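Local coordinates for putative uncharacterized protein PH1404 (Pyrococcus horikoshii, PDB 3AF6) that probably terminates transcription by cutting nascent RNA at the RNA polymerase exit channel and degrading it from the 5' end, using two zinc ions, at residues R187-T192 and N357-I362; D210-L215 and D330-I335; V442-A447 and S494-P499; I452-Y457 and P515-A520. All coordinates share one frame; numbering follows the deposited sequence.

Contact 1. Residues R187-T192 and N357-I362; sequences RWIRIT and NGLHNI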
loop_
_atom_site.group_PDB
_atom_site.type_symbol
_atom_site.label_atom_id
_atom_site.label_comp_id
_atom_site.label_asym_id
_atom_site.label_seq_id
_atom_site.Cartn_x
_atom_site.Cartn_y
_atom_site.Cartn_z
ATOM N N ARG A 187 9.685 -29.600 -2.261
ATOM C CA ARG A 187 10.126 -30.643 -1.338
ATOM C C ARG A 187 9.969 -30.165 0.105
ATOM O O ARG A 187 9.804 -30.971 1.024
ATOM C CB ARG A 187 11.588 -31.008 -1.592
ATOM C CG ARG A 187 11.831 -31.823 -2.852
ATOM C CD ARG A 187 13.313 -32.180 -2.988
ATOM N NE ARG A 187 13.506 -33.548 -3.470
ATOM C CZ ARG A 187 14.111 -33.872 -4.613
ATOM N NH1 ARG A 187 14.595 -32.927 -5.415
ATOM N NH2 ARG A 187 14.228 -35.150 -4.954
ATOM N N TRP A 188 10.046 -28.851 0.304
ATOM C CA TRP A 188 9.889 -28.276 1.638
ATOM C C TRP A 188 9.521 -26.796 1.572
ATOM O O TRP A 188 9.628 -26.165 0.523
ATOM C CB TRP A 188 11.157 -28.481 2.501
ATOM C CG TRP A 188 12.472 -28.152 1.835
ATOM C CD1 TRP A 188 13.343 -29.037 1.251
ATOM C CD2 TRP A 188 13.075 -26.859 1.707
ATOM N NE1 TRP A 188 14.450 -28.375 0.775
ATOM C CE2 TRP A 188 14.314 -27.038 1.041
ATOM C CE3 TRP A 188 12.693 -25.565 2.089
ATOM C CZ2 TRP A 188 15.174 -25.968 0.749
ATOM C CZ3 TRP A 188 13.547 -24.497 1.796
ATOM C CH2 TRP A 188 14.775 -24.706 1.136
ATOM N N ILE A 189 9.088 -26.249 2.700
ATOM C CA ILE A 189 8.677 -24.854 2.776
ATOM C C ILE A 189 9.008 -24.335 4.171
ATOM O O ILE A 189 8.653 -24.972 5.154
ATOM C CB ILE A 189 7.141 -24.726 2.558
ATOM C CG1 ILE A 189 6.741 -25.334 1.212
ATOM C CG2 ILE A 189 6.719 -23.263 2.634
ATOM C CD1 ILE A 189 5.270 -25.654 1.111
ATOM N N ARG A 190 9.681 -23.192 4.265
ATOM C CA ARG A 190 10.030 -22.633 5.578
ATOM C C ARG A 190 9.831 -21.119 5.577
ATOM O O ARG A 190 9.971 -20.471 4.536
ATOM C CB ARG A 190 11.507 -22.891 5.914
ATOM C CG ARG A 190 12.120 -24.140 5.331
ATOM C CD ARG A 190 13.610 -23.913 5.030
ATOM N NE ARG A 190 14.446 -23.916 6.222
ATOM C CZ ARG A 190 15.688 -23.442 6.273
ATOM N NH1 ARG A 190 16.261 -22.909 5.197
ATOM N NH2 ARG A 190 16.362 -23.516 7.412
ATOM N N ILE A 191 9.504 -20.547 6.727
ATOM C CA ILE A 191 9.372 -19.100 6.777
ATOM C C ILE A 191 10.279 -18.565 7.876
ATOM O O ILE A 191 10.301 -19.080 9.003
ATOM C CB ILE A 191 7.908 -18.620 7.010
ATOM C CG1 ILE A 191 7.355 -19.170 8.319
ATOM C CG2 ILE A 191 7.039 -19.025 5.838
ATOM C CD1 ILE A 191 5.940 -18.649 8.640
ATOM N N THR A 192 11.034 -17.529 7.539
ATOM C CA THR A 192 11.952 -16.944 8.486
ATOM C C THR A 192 11.637 -15.488 8.738
ATOM O O THR A 192 11.421 -14.726 7.798
ATOM C CB THR A 192 13.377 -17.058 7.960
ATOM O OG1 THR A 192 13.659 -18.433 7.715
ATOM C CG2 THR A 192 14.376 -16.510 8.966
ATOM N N ASN A 357 1.294 -27.255 -6.127
ATOM C CA ASN A 357 -0.018 -27.178 -6.752
ATOM C C ASN A 357 -1.002 -27.836 -5.798
ATOM O O ASN A 357 -1.603 -28.862 -6.111
ATOM C CB ASN A 357 -0.041 -27.877 -8.110
ATOM C CG ASN A 357 -1.403 -27.768 -8.796
ATOM O OD1 ASN A 357 -1.936 -26.665 -8.983
ATOM N ND2 ASN A 357 -1.977 -28.916 -9.170
ATOM N N GLY A 358 -1.148 -27.239 -4.620
ATOM C CA GLY A 358 -2.052 -27.776 -3.622
ATOM C C GLY A 358 -1.286 -28.336 -2.444
ATOM O O GLY A 358 -1.864 -28.943 -1.543
ATOM N N LEU A 359 0.023 -28.120 -2.449
ATOM C CA LEU A 359 0.877 -28.610 -1.381
ATOM C C LEU A 359 0.632 -27.922 -0.040
ATOM O O LEU A 359 0.416 -28.590 0.972
ATOM C CB LEU A 359 2.345 -28.450 -1.774
ATOM C CG LEU A 359 3.355 -28.951 -0.735
ATOM C CD1 LEU A 359 3.092 -30.435 -0.431
ATOM C CD2 LEU A 359 4.779 -28.752 -1.262
ATOM N N HIS A 360 0.665 -26.592 -0.030
ATOM C CA HIS A 360 0.472 -25.837 1.205
ATOM C C HIS A 360 0.069 -24.400 0.902
ATOM O O HIS A 360 0.477 -23.831 -0.118
ATOM C CB HIS A 360 1.767 -25.829 2.014
ATOM C CG HIS A 360 1.597 -25.395 3.437
ATOM N ND1 HIS A 360 1.376 -26.288 4.464
ATOM C CD2 HIS A 360 1.627 -24.169 4.006
ATOM C CE1 HIS A 360 1.279 -25.630 5.604
ATOM N NE2 HIS A 360 1.429 -24.344 5.355
ATOM N N ASN A 361 -0.722 -23.803 1.788
ATOM C CA ASN A 361 -1.154 -22.430 1.581
ATOM C C ASN A 361 -0.950 -21.560 2.802
ATOM O O ASN A 361 -1.376 -21.906 3.908
ATOM C CB ASN A 361 -2.619 -22.396 1.151
ATOM C CG ASN A 361 -2.853 -23.177 -0.105
ATOM O OD1 ASN A 361 -2.838 -24.413 -0.089
ATOM N ND2 ASN A 361 -3.041 -22.473 -1.217
ATOM N N ILE A 362 -0.296 -20.422 2.587
ATOM C CA ILE A 362 -0.023 -19.472 3.652
ATOM C C ILE A 362 -0.789 -18.187 3.391
ATOM O O ILE A 362 -0.955 -17.776 2.244
ATOM C CB ILE A 362 1.487 -19.109 3.709
ATOM C CG1 ILE A 362 2.338 -20.379 3.804
ATOM C CG2 ILE A 362 1.769 -18.218 4.910
ATOM C CD1 ILE A 362 3.833 -20.132 3.596
#

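Contact 2. Residues D210-L215 and D330-I335; sequences DESFVL and DISPDI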
loop_
_atom_site.group_PDB
_atom_site.type_symbol
_atom_site.label_atom_id
_atom_site.label_comp_id
_atom_site.label_asym_id
_atom_site.label_seq_id
_atom_site.Cartn_x
_atom_site.Cartn_y
_atom_site.Cartn_z
ATOM N N ASP A 210 12.637 -25.316 -1.785
ATOM C CA ASP A 210 13.855 -25.736 -2.460
ATOM C C ASP A 210 13.934 -25.127 -3.861
ATOM O O ASP A 210 14.947 -25.248 -4.547
ATOM C CB ASP A 210 13.922 -27.263 -2.570
ATOM C CG ASP A 210 12.680 -27.873 -3.222
ATOM O OD1 ASP A 210 12.831 -28.892 -3.929
ATOM O OD2 ASP A 210 11.557 -27.363 -3.021
ATOM N N GLU A 211 12.871 -24.452 -4.280
ATOM C CA GLU A 211 12.862 -23.873 -5.610
ATOM C C GLU A 211 12.789 -22.363 -5.641
ATOM O O GLU A 211 13.208 -21.750 -6.617
ATOM C CB GLU A 211 11.683 -24.436 -6.415
ATOM C CG GLU A 211 11.627 -23.998 -7.883
ATOM C CD GLU A 211 12.906 -24.330 -8.654
ATOM O OE1 GLU A 211 13.593 -25.306 -8.274
ATOM O OE2 GLU A 211 13.219 -23.629 -9.645
ATOM N N SER A 212 12.284 -21.749 -4.577
ATOM C CA SER A 212 12.118 -20.309 -4.624
ATOM C C SER A 212 12.283 -19.538 -3.332
ATOM O O SER A 212 12.398 -20.103 -2.248
ATOM C CB SER A 212 10.731 -19.990 -5.183
ATOM O OG SER A 212 10.440 -20.769 -6.325
ATOM N N PHE A 213 12.248 -18.221 -3.484
ATOM C CA PHE A 213 12.363 -17.305 -2.372
ATOM C C PHE A 213 11.545 -16.050 -2.652
ATOM O O PHE A 213 11.632 -15.453 -3.737
ATOM C CB PHE A 213 13.829 -16.917 -2.151
ATOM C CG PHE A 213 14.674 -18.035 -1.641
ATOM C CD1 PHE A 213 14.507 -18.510 -0.342
ATOM C CD2 PHE A 213 15.652 -18.610 -2.449
ATOM C CE1 PHE A 213 15.308 -19.545 0.150
ATOM C CE2 PHE A 213 16.460 -19.640 -1.970
ATOM C CZ PHE A 213 16.287 -20.111 -0.663
ATOM N N VAL A 214 10.735 -15.668 -1.677
ATOM C CA VAL A 214 9.938 -14.464 -1.790
ATOM C C VAL A 214 10.001 -13.730 -0.456
ATOM O O VAL A 214 10.011 -14.343 0.621
ATOM C CB VAL A 214 8.452 -14.754 -2.142
ATOM C CG1 VAL A 214 8.354 -15.479 -3.470
ATOM C CG2 VAL A 214 7.812 -15.552 -1.042
ATOM N N LEU A 215 10.053 -12.409 -0.542
ATOM C CA LEU A 215 10.110 -11.577 0.638
ATOM C C LEU A 215 8.752 -10.921 0.829
ATOM O O LEU A 215 8.240 -10.272 -0.088
ATOM C CB LEU A 215 11.192 -10.513 0.451
ATOM C CG LEU A 215 11.659 -9.683 1.651
ATOM C CD1 LEU A 215 11.982 -10.600 2.822
ATOM C CD2 LEU A 215 12.900 -8.870 1.247
ATOM N N ASP A 330 0.969 -16.460 -11.157
ATOM C CA ASP A 330 2.148 -17.282 -10.896
ATOM C C ASP A 330 3.348 -16.328 -10.757
ATOM O O ASP A 330 3.640 -15.551 -11.676
ATOM C CB ASP A 330 2.418 -18.243 -12.064
ATOM C CG ASP A 330 1.354 -19.322 -12.210
ATOM O OD1 ASP A 330 1.585 -20.274 -12.984
ATOM O OD2 ASP A 330 0.289 -19.230 -11.566
ATOM N N ILE A 331 4.040 -16.368 -9.624
ATOM C CA ILE A 331 5.193 -15.497 -9.468
ATOM C C ILE A 331 6.496 -16.284 -9.396
ATOM O O ILE A 331 7.578 -15.703 -9.311
ATOM C CB ILE A 331 5.065 -14.582 -8.230
ATOM C CG1 ILE A 331 4.991 -15.405 -6.943
ATOM C CG2 ILE A 331 3.841 -13.688 -8.377
ATOM C CD1 ILE A 331 4.969 -14.523 -5.700
ATOM N N SER A 332 6.382 -17.609 -9.455
ATOM C CA SER A 332 7.535 -18.503 -9.415
ATOM C C SER A 332 7.053 -19.902 -9.783
ATOM O O SER A 332 5.860 -20.181 -9.741
ATOM C CB SER A 332 8.160 -18.532 -8.010
ATOM O OG SER A 332 7.757 -19.690 -7.294
ATOM N N PRO A 333 7.979 -20.809 -10.135
ATOM C CA PRO A 333 7.577 -22.168 -10.503
ATOM C C PRO A 333 6.698 -22.879 -9.483
ATOM O O PRO A 333 5.893 -23.730 -9.853
ATOM C CB PRO A 333 8.913 -22.869 -10.705
ATOM C CG PRO A 333 9.776 -21.773 -11.235
ATOM C CD PRO A 333 9.430 -20.628 -10.321
ATOM N N ASP A 334 6.830 -22.540 -8.203
ATOM C CA ASP A 334 6.022 -23.210 -7.188
ATOM C C ASP A 334 5.264 -22.306 -6.219
ATOM O O ASP A 334 4.856 -22.757 -5.152
ATOM C CB ASP A 334 6.893 -24.193 -6.397
ATOM C CG ASP A 334 7.945 -23.498 -5.550
ATOM O OD1 ASP A 334 8.259 -22.318 -5.817
ATOM O OD2 ASP A 334 8.470 -24.141 -4.619
ATOM N N ILE A 335 5.057 -21.045 -6.587
ATOM C CA ILE A 335 4.333 -20.117 -5.725
ATOM C C ILE A 335 3.347 -19.288 -6.518
ATOM O O ILE A 335 3.719 -18.658 -7.500
ATOM C CB ILE A 335 5.286 -19.131 -5.003
ATOM C CG1 ILE A 335 6.188 -19.883 -4.019
ATOM C CG2 ILE A 335 4.477 -18.067 -4.268
ATOM C CD1 ILE A 335 7.151 -18.987 -3.276
#

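Contact 3. Residues V442-A447 and S494-P499; sequences VLEEYA and SEIFHP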
loop_
_atom_site.group_PDB
_atom_site.type_symbol
_atom_site.label_atom_id
_atom_site.label_comp_id
_atom_site.label_asym_id
_atom_site.label_seq_id
_atom_site.Cartn_x
_atom_site.Cartn_y
_atom_site.Cartn_z
ATOM N N VAL A 442 -14.629 11.451 9.673
ATOM C CA VAL A 442 -15.377 11.703 10.886
ATOM C C VAL A 442 -15.726 13.185 11.020
ATOM O O VAL A 442 -16.867 13.516 11.313
ATOM C CB VAL A 442 -14.607 11.247 12.135
ATOM C CG1 VAL A 442 -15.349 11.671 13.382
ATOM C CG2 VAL A 442 -14.458 9.743 12.118
ATOM N N LEU A 443 -14.767 14.078 10.794
ATOM C CA LEU A 443 -15.050 15.509 10.915
ATOM C C LEU A 443 -15.864 16.074 9.751
ATOM O O LEU A 443 -16.570 17.069 9.907
ATOM C CB LEU A 443 -13.749 16.304 11.044
ATOM C CG LEU A 443 -12.883 16.041 12.274
ATOM C CD1 LEU A 443 -11.578 16.816 12.140
ATOM C CD2 LEU A 443 -13.615 16.437 13.531
ATOM N N GLU A 444 -15.769 15.431 8.590
ATOM C CA GLU A 444 -16.484 15.879 7.397
ATOM C C GLU A 444 -17.984 15.557 7.460
ATOM O O GLU A 444 -18.803 16.299 6.924
ATOM C CB GLU A 444 -15.848 15.256 6.153
ATOM C CG GLU A 444 -16.252 15.892 4.828
ATOM C CD GLU A 444 -17.648 15.496 4.372
ATOM O OE1 GLU A 444 -17.943 14.280 4.326
ATOM O OE2 GLU A 444 -18.445 16.402 4.047
ATOM N N GLU A 445 -18.347 14.452 8.104
ATOM C CA GLU A 445 -19.759 14.119 8.228
ATOM C C GLU A 445 -20.299 14.973 9.353
ATOM O O GLU A 445 -21.468 15.354 9.365
ATOM C CB GLU A 445 -19.971 12.643 8.574
ATOM C CG GLU A 445 -21.443 12.289 8.832
ATOM C CD GLU A 445 -21.705 10.794 8.824
ATOM O OE1 GLU A 445 -21.202 10.093 9.727
ATOM O OE2 GLU A 445 -22.416 10.318 7.909
ATOM N N TYR A 446 -19.432 15.271 10.305
ATOM C CA TYR A 446 -19.820 16.083 11.436
ATOM C C TYR A 446 -19.929 17.529 10.982
ATOM O O TYR A 446 -20.611 18.338 11.609
ATOM C CB TYR A 446 -18.779 15.958 12.540
ATOM C CG TYR A 446 -19.023 16.878 13.698
ATOM C CD1 TYR A 446 -20.119 16.700 14.536
ATOM C CD2 TYR A 446 -18.168 17.948 13.941
ATOM C CE1 TYR A 446 -20.363 17.574 15.594
ATOM C CE2 TYR A 446 -18.396 18.828 14.995
ATOM C CZ TYR A 446 -19.496 18.642 15.817
ATOM O OH TYR A 446 -19.737 19.544 16.836
ATOM N N ALA A 447 -19.247 17.846 9.887
ATOM C CA ALA A 447 -19.264 19.195 9.337
ATOM C C ALA A 447 -20.611 19.508 8.683
ATOM O O ALA A 447 -21.189 20.567 8.915
ATOM C CB ALA A 447 -18.141 19.352 8.318
ATOM N N SER A 494 -14.365 18.601 0.382
ATOM C CA SER A 494 -14.985 19.501 1.351
ATOM C C SER A 494 -14.167 20.766 1.583
ATOM O O SER A 494 -12.987 20.704 1.951
ATOM C CB SER A 494 -15.196 18.780 2.681
ATOM O OG SER A 494 -15.686 19.677 3.663
ATOM N N GLU A 495 -14.803 21.915 1.373
ATOM C CA GLU A 495 -14.130 23.195 1.542
ATOM C C GLU A 495 -13.820 23.517 3.007
ATOM O O GLU A 495 -13.569 24.673 3.352
ATOM C CB GLU A 495 -14.968 24.324 0.915
ATOM C CG GLU A 495 -16.319 24.595 1.586
ATOM C CD GLU A 495 -17.079 25.763 0.946
ATOM O OE1 GLU A 495 -17.468 25.652 -0.240
ATOM O OE2 GLU A 495 -17.286 26.796 1.626
ATOM N N ILE A 496 -13.818 22.495 3.859
ATOM C CA ILE A 496 -13.538 22.688 5.280
ATOM C C ILE A 496 -12.077 22.395 5.619
ATOM O O ILE A 496 -11.579 22.780 6.680
ATOM C CB ILE A 496 -14.425 21.783 6.143
ATOM C CG1 ILE A 496 -13.978 20.328 6.001
ATOM C CG2 ILE A 496 -15.875 21.929 5.708
ATOM C CD1 ILE A 496 -14.644 19.393 6.970
ATOM N N PHE A 497 -11.397 21.696 4.719
ATOM C CA PHE A 497 -9.992 21.371 4.921
ATOM C C PHE A 497 -9.120 22.383 4.190
ATOM O O PHE A 497 -9.317 22.654 3.001
ATOM C CB PHE A 497 -9.673 19.969 4.393
ATOM C CG PHE A 497 -10.515 18.886 4.995
ATOM C CD1 PHE A 497 -11.471 18.225 4.223
ATOM C CD2 PHE A 497 -10.365 18.531 6.333
ATOM C CE1 PHE A 497 -12.265 17.226 4.780
ATOM C CE2 PHE A 497 -11.154 17.535 6.899
ATOM C CZ PHE A 497 -12.106 16.881 6.122
ATOM N N HIS A 498 -8.158 22.945 4.913
ATOM C CA HIS A 498 -7.235 23.912 4.337
ATOM C C HIS A 498 -5.833 23.309 4.334
ATOM O O HIS A 498 -5.181 23.213 5.376
ATOM C CB HIS A 498 -7.230 25.207 5.150
ATOM C CG HIS A 498 -6.376 26.285 4.557
ATOM N ND1 HIS A 498 -6.723 26.963 3.408
ATOM C CD2 HIS A 498 -5.186 26.801 4.952
ATOM C CE1 HIS A 498 -5.788 27.852 3.124
ATOM N NE2 HIS A 498 -4.845 27.774 4.046
ATOM N N PRO A 499 -5.358 22.877 3.162
ATOM C CA PRO A 499 -4.023 22.286 3.051
ATOM C C PRO A 499 -2.975 23.340 3.355
ATOM O O PRO A 499 -2.948 24.377 2.698
ATOM C CB PRO A 499 -3.956 21.846 1.591
ATOM C CG PRO A 499 -5.392 21.630 1.225
ATOM C CD PRO A 499 -6.075 22.795 1.882
#

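Contact 4. Residues I452-Y457 and P515-A520; sequences IEVPIY and PAIIIA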
loop_
_atom_site.group_PDB
_atom_site.type_symbol
_atom_site.label_atom_id
_atom_site.label_comp_id
_atom_site.label_asym_id
_atom_site.label_seq_id
_atom_site.Cartn_x
_atom_site.Cartn_y
_atom_site.Cartn_z
ATOM N N ILE A 452 -18.477 21.959 12.614
ATOM C CA ILE A 452 -17.124 22.391 12.291
ATOM C C ILE A 452 -17.014 23.911 12.175
ATOM O O ILE A 452 -17.122 24.474 11.083
ATOM C CB ILE A 452 -16.645 21.726 10.975
ATOM C CG1 ILE A 452 -16.634 20.207 11.148
ATOM C CG2 ILE A 452 -15.252 22.216 10.602
ATOM C CD1 ILE A 452 -15.744 19.730 12.276
ATOM N N GLU A 453 -16.800 24.567 13.313
ATOM C CA GLU A 453 -16.664 26.023 13.349
ATOM C C GLU A 453 -15.254 26.418 12.897
ATOM O O GLU A 453 -15.069 26.901 11.778
ATOM C CB GLU A 453 -16.931 26.545 14.766
ATOM C CG GLU A 453 -17.975 27.667 14.853
ATOM C CD GLU A 453 -19.389 27.207 14.508
ATOM O OE1 GLU A 453 -19.857 26.220 15.115
ATOM O OE2 GLU A 453 -20.040 27.834 13.641
ATOM N N VAL A 454 -14.266 26.209 13.766
ATOM C CA VAL A 454 -12.877 26.536 13.443
ATOM C C VAL A 454 -12.415 25.748 12.219
ATOM O O VAL A 454 -12.992 24.718 11.884
ATOM C CB VAL A 454 -11.942 26.228 14.627
ATOM C CG1 VAL A 454 -12.218 27.190 15.770
ATOM C CG2 VAL A 454 -12.141 24.794 15.083
ATOM N N PRO A 455 -11.361 26.225 11.535
ATOM C CA PRO A 455 -10.829 25.561 10.339
ATOM C C PRO A 455 -9.975 24.327 10.647
ATOM O O PRO A 455 -9.493 24.154 11.769
ATOM C CB PRO A 455 -10.016 26.665 9.683
ATOM C CG PRO A 455 -9.406 27.340 10.883
ATOM C CD PRO A 455 -10.579 27.438 11.847
ATOM N N ILE A 456 -9.788 23.472 9.647
ATOM C CA ILE A 456 -8.983 22.271 9.836
ATOM C C ILE A 456 -7.827 22.251 8.839
ATOM O O ILE A 456 -8.033 22.129 7.628
ATOM C CB ILE A 456 -9.823 20.973 9.658
ATOM C CG1 ILE A 456 -11.107 21.054 10.489
ATOM C CG2 ILE A 456 -9.010 19.761 10.118
ATOM C CD1 ILE A 456 -12.104 19.962 10.170
ATOM N N TYR A 457 -6.612 22.369 9.366
ATOM C CA TYR A 457 -5.407 22.368 8.548
ATOM C C TYR A 457 -4.801 20.977 8.372
ATOM O O TYR A 457 -4.687 20.210 9.329
ATOM C CB TYR A 457 -4.366 23.300 9.161
ATOM C CG TYR A 457 -4.805 24.742 9.225
ATOM C CD1 TYR A 457 -5.114 25.344 10.448
ATOM C CD2 TYR A 457 -4.908 25.512 8.067
ATOM C CE1 TYR A 457 -5.509 26.678 10.509
ATOM C CE2 TYR A 457 -5.301 26.842 8.120
ATOM C CZ TYR A 457 -5.596 27.419 9.339
ATOM O OH TYR A 457 -5.963 28.740 9.390
ATOM N N PRO A 515 -8.438 29.768 17.010
ATOM C CA PRO A 515 -8.385 28.336 17.304
ATOM C C PRO A 515 -8.531 27.565 16.004
ATOM O O PRO A 515 -9.117 28.065 15.042
ATOM C CB PRO A 515 -9.568 28.141 18.245
ATOM C CG PRO A 515 -9.603 29.445 18.991
ATOM C CD PRO A 515 -9.433 30.440 17.862
ATOM N N ALA A 516 -7.984 26.357 15.963
ATOM C CA ALA A 516 -8.076 25.546 14.757
ATOM C C ALA A 516 -7.675 24.111 15.029
ATOM O O ALA A 516 -7.077 23.801 16.062
ATOM C CB ALA A 516 -7.190 26.133 13.656
ATOM N N ILE A 517 -8.029 23.234 14.101
ATOM C CA ILE A 517 -7.681 21.832 14.217
ATOM C C ILE A 517 -6.520 21.589 13.261
ATOM O O ILE A 517 -6.598 21.945 12.077
ATOM C CB ILE A 517 -8.852 20.915 13.813
ATOM C CG1 ILE A 517 -10.081 21.222 14.667
ATOM C CG2 ILE A 517 -8.445 19.458 13.989
ATOM C CD1 ILE A 517 -9.846 21.026 16.142
ATOM N N ILE A 518 -5.447 20.996 13.783
ATOM C CA ILE A 518 -4.266 20.705 12.981
ATOM C C ILE A 518 -4.010 19.205 12.916
ATOM O O ILE A 518 -3.815 18.544 13.938
ATOM C CB ILE A 518 -3.005 21.389 13.571
ATOM C CG1 ILE A 518 -3.254 22.890 13.730
ATOM C CG2 ILE A 518 -1.803 21.160 12.660
ATOM C CD1 ILE A 518 -2.234 23.584 14.607
ATOM N N ILE A 519 -4.028 18.666 11.706
ATOM C CA ILE A 519 -3.761 17.247 11.513
ATOM C C ILE A 519 -2.497 17.205 10.666
ATOM O O ILE A 519 -2.457 17.777 9.571
ATOM C CB ILE A 519 -4.914 16.530 10.765
ATOM C CG1 ILE A 519 -6.228 16.717 11.525
ATOM C CG2 ILE A 519 -4.596 15.053 10.634
ATOM C CD1 ILE A 519 -7.385 15.890 10.971
ATOM N N ALA A 520 -1.463 16.541 11.176
ATOM C CA ALA A 520 -0.200 16.478 10.456
ATOM C C ALA A 520 0.672 15.275 10.781
ATOM O O ALA A 520 0.640 14.730 11.889
ATOM C CB ALA A 520 0.591 17.759 10.711
#

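Contact 1. Residues R187-T192 and N357-I362
Leu359, His360 and Ile362 meet Ile189 and Ile191 in the hydrophobic filling between the two beta sheets of the metallo-beta-lactamase fold. Strand 189-192 belongs to one sheet and strand 360-362 to the other; their axes come within 10.1 Å and run only 18° from parallel, so the layers are stacked face to face and joined by side chains alone. Leu359, just ahead of its strand, sends CD2 to CD1 of Ile189 at 3.9 Å, the two side chains passing alongside in opposite senses. Leu359 and His360 both face Ile355 on the neighbouring strand 349-355, a classic beta bulge, consistent with both consecutive residues reaching Ile189. His360 makes its closest contact through its methylene, CB lying 3.6 Å from CD1 of Ile189. The imidazole, with CG anti to the backbone N (chi1 -165°), directs NE2 to a hydrogen bond with Thr388 OG1 on the adjacent strand of its own sheet, while CG1 of Ile362 sits at the ring edge, in plane. Ile362 also points to the interior, where Ile355 and Leu650 pack on it as well. Its CD1 bridges both isoleucines of the opposite strand, 4.1 Å from CG2 of Ile191 and 4.4 Å from CG2 of Ile189.

Contact 2. Residues D210-L215 and D330-I335
Ser212 and Asp334 are turned so that hydroxyl meets carboxylate: Ser212 OG donates to Asp334 OD1 at 2.7 Å, arriving on the syn side and 30° out of the carboxylate plane. Ser212 has OG anti to its carbonyl carbon (chi1 -46°), which aims it across at the turn formed by the other segment. There Ser332 OG lies 3.0 Å from Ser212 OG and accepts from Asp334 N, closing an ST turn inside the type I beta turn that runs from Ser332 to Ile335. The other carboxylate oxygen, Asp334 OD2, takes hydrogen bonds from Ser186 OG and Thr209 OG1, so both ends of this buried group are gripped and its rotation is fixed. These donors would favour the ionised form, while the nearby acid of Asp210 would oppose it.

Beside the carboxylate, Glu211 contributes its aliphatic part. Its CB lies against Asp334 OD2, and its side chain crosses that of Pro333 at about a right angle, Glu211 CG 4.1 Å from Pro333 CB; the acid end bends away to a salt bridge with Arg180. On the inner flank everything is apolar. Val214 and Ile335 reach toward each other tip to tip, CG1 to CD1 at 3.7 Å, whereas Ile331 comes across Val214 at about a right angle, its CD1 4.2 Å from the same CG1. Leu353 packs on both Val214 and Ile335. A classic beta bulge, Ile331 and Ser332 facing Ile335, shapes the hairpin at the edge of one sheet of the metallo-beta-lactamase sandwich, here packed against strand 213-216 of the other.

Contact 3. Residues V442-A447 and S494-P499
Ile496 puts its CD1 against helix 435-447, 3.7 Å from Ala447 CB and 4.0 Å from Glu444 CA; the carbonyl oxygen of Leu443 borders the same methyl. One residue of the helix does the rest. Glu444 lays its CB 4.1 Å from Phe497 CZ and its CG 3.8 Å from Ser494 CB, touching with methylenes alone, and its chain then bends at chi2 (-76°) to carry the carboxylate onward, where Arg448 is a long, weak ionic partner. What sets the isoleucine in place lies partly within its own segment: with CG1 between the backbone N and the carbonyl carbon (chi1 71°), Ile496 folds that carbon over the centre of the Phe497 ring, 3.6 Å above its plane.

Farther out, Ile456 of the adjoining strand packs on both Leu443 and Ile496, and Leu458 packs on Phe497. The helix therefore lies over a face of the parallel beta-CASP sheet, near its outermost strand 497-499. The two segments are joined mainly by carbon contacts, with neither a hydrogen bond nor a salt bridge between them, so the fit depends on shape and on burying methyl, methylene and ring carbon.

Contact 4. Residues I452-Y457 and P515-A520
Ile456 and Ile517 run alongside each other in the same sense at the centre of a parallel strand pair in the beta-CASP domain: CG2 of Ile456 is 3.9 Å from CB of Ile517. Beside them, the side chain of Val454 crosses that of Ile517 at about a right angle, Val454 CG2 4.1 Å from Ile517 CG1, and Ile519 CD1 comes up to Ile456. Helices 405-420 and 435-447 cover this side, through Ile416 and Ile420 of the first and Leu443 of the second. Toward the start of the strands the packing passes to prolines, with Val454 CG1 against Pro515 CB and Pro455 CG against Ala516 CB.

On the other face, Tyr457, its CG anti to the carbonyl carbon (chi1 -62°), swings its ring back along the strand until CE1 lies 3.6 Å from Ala516 CB. Between the two faces runs the polar seam. Ile517 N donates to Pro455 O at 2.9 Å, almost perfectly straight (179°). Tyr457 then bonds to the residues on either side of its parallel partner Ile518, the usual parallel-sheet pattern: its N gives to Ile517 O at 2.7 Å, and its O receives Ile519 N at 2.9 Å with an N-H...O angle of 175°.

Contacts 1 and 2 belong to the metallo-beta-lactamase sandwich and are almost wholly buried; contacts 3 and 4 belong to the beta-CASP domain, on the opposite side of the chain's centre, and are partly exposed. Both contacts of the first pair join the same two sheets, contact 1 by apolar side chains alone and contact 2 with a serine-carboxylate hydrogen bond added; Arg187 N links them by reaching Asp210 OD2. In the second pair, contact 4 pairs neighbouring strands by backbone bonds and apolar packing, whereas contact 3 packs a helix over that sheet beside its outermost strand. They join where His498 N meets Ile456 O. Centres of contacts 1 and 4 stand about 50 Å apart.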